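Local coordinates for competence protein PILN (PDB 4BHQ) that probably takes part, through its periplasmic domain, in the inner-membrane platform that initiates type IV pilus biogenesis, at residues A59-Q63 against A74-V78. Numbering follows the deposited sequence.
Sequences AFINQ and ALRSV
The N62 carboxamide meets the backbone of L75 along its outer edge, while the A74 methyl lies over one face, displaced outward, with CB 4.0 Å from N62 OD1. The R76 guanidinium approaches obliquely, NH1 lying 4.2 Å from N62 ND2; its NE is salt-bridged to E111. Both polar atoms of the amide are used on one residue: L75 N donates to N62 OD1 (2.8 Å), in the carbonyl plane and on a lone pair, and N62 ND2 donates to L75 O (2.7 Å), again on a lone pair, with that oxygen tilted 17° from the amide plane. This two-point grip fixes the amide's rotation and tells its oxygen end from its nitrogen end. With CG anti to the carbonyl carbon (chi1 -70°) and OD1 turned back over CA (chi2 -17°), the group reaches straight from helix to strand. A leucine here would probably leave both L75 N and L75 O without their side-chain mate. Past the OD1 end of the amide, I61 and L75 cross obliquely, CG2 to CD1 at 4.1 Å, and I61 CD1 reaches V78 CG2 at 4.2 Å. I61 also packs on I61 of the second subunit, and F60 stacks on F106 of that subunit, so the helix turn faces the dimer partner as well. L75 offers its backbone to the helix because its neighbours A74 and R76 bond strand 102-112. The arrangement is a side-chain amide bridging helix 53-63 to strand 73-82, an outermost strand of the antiparallel sheet within this chain, in the PilN dimerization domain, just before the classic beta bulge that R76 and S77 form opposite Q109.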
# COMPACT_ATOMS: atom_id res chain seq x y z
N ALA A 59 3.16 -0.26 6.59
CA ALA A 59 2.39 -0.96 7.60
C ALA A 59 0.94 -1.20 7.13
O ALA A 59 0.39 -2.27 7.34
CB ALA A 59 2.34 -0.12 8.94
N PHE A 60 0.34 -0.18 6.54
CA PHE A 60 -1.05 -0.32 5.99
C PHE A 60 -1.11 -1.42 4.97
O PHE A 60 -2.00 -2.30 5.00
CB PHE A 60 -1.48 1.03 5.33
CG PHE A 60 -2.76 0.89 4.51
CD1 PHE A 60 -4.00 0.64 5.15
CD2 PHE A 60 -2.71 0.88 3.12
CE1 PHE A 60 -5.18 0.43 4.38
CE2 PHE A 60 -3.87 0.69 2.37
CZ PHE A 60 -5.11 0.46 3.01
N ILE A 61 -0.15 -1.42 4.03
CA ILE A 61 -0.12 -2.46 3.01
C ILE A 61 0.07 -3.86 3.60
O ILE A 61 -0.60 -4.79 3.20
CB ILE A 61 0.96 -2.17 1.95
CG1 ILE A 61 0.54 -0.84 1.19
CG2 ILE A 61 1.05 -3.39 0.98
CD1 ILE A 61 1.63 -0.28 0.26
N ASN A 62 0.95 -3.98 4.60
CA ASN A 62 1.16 -5.26 5.23
C ASN A 62 -0.06 -5.75 5.99
O ASN A 62 -0.18 -6.96 6.27
CB ASN A 62 2.35 -5.18 6.23
CG ASN A 62 3.68 -5.00 5.56
OD1 ASN A 62 3.83 -5.24 4.34
ND2 ASN A 62 4.65 -4.50 6.30
N GLN A 63 -0.95 -4.81 6.39
CA GLN A 63 -2.16 -5.22 7.15
C GLN A 63 -3.29 -5.79 6.27
O GLN A 63 -4.24 -6.45 6.75
CB GLN A 63 -2.64 -4.04 7.99
CG GLN A 63 -3.58 -4.42 9.11
CD GLN A 63 -2.91 -5.30 10.17
OE1 GLN A 63 -1.67 -5.31 10.31
NE2 GLN A 63 -3.72 -6.01 10.93
N ALA A 74 6.76 -8.71 3.01
CA ALA A 74 6.37 -7.59 3.89
C ALA A 74 7.13 -6.35 3.53
O ALA A 74 8.38 -6.39 3.40
CB ALA A 74 6.62 -7.99 5.34
N LEU A 75 6.44 -5.22 3.40
CA LEU A 75 7.15 -4.00 3.09
C LEU A 75 7.56 -3.28 4.39
O LEU A 75 6.82 -3.28 5.36
CB LEU A 75 6.31 -3.12 2.12
CG LEU A 75 5.96 -3.89 0.80
CD1 LEU A 75 4.97 -3.12 -0.03
CD2 LEU A 75 7.26 -4.04 -0.01
N ARG A 76 8.71 -2.60 4.36
CA ARG A 76 9.22 -1.85 5.48
C ARG A 76 9.25 -0.38 5.18
O ARG A 76 9.25 0.49 6.10
CB ARG A 76 10.67 -2.31 5.83
CG ARG A 76 10.69 -3.75 6.26
CD ARG A 76 9.83 -3.84 7.61
NE ARG A 76 9.76 -5.24 7.99
CZ ARG A 76 8.77 -5.77 8.68
NH1 ARG A 76 7.73 -4.97 9.08
NH2 ARG A 76 8.88 -7.02 9.03
N SER A 77 9.29 -0.05 3.90
CA SER A 77 9.25 1.36 3.50
C SER A 77 8.72 1.45 2.11
O SER A 77 9.14 0.69 1.22
CB SER A 77 10.67 2.01 3.60
OG SER A 77 10.57 3.37 3.16
N VAL A 78 7.77 2.34 1.90
CA VAL A 78 7.27 2.59 0.55
C VAL A 78 7.20 4.10 0.35
O VAL A 78 6.29 4.77 0.90
CB VAL A 78 5.84 2.01 0.36
CG1 VAL A 78 5.32 2.38 -1.03
CG2 VAL A 78 5.79 0.47 0.60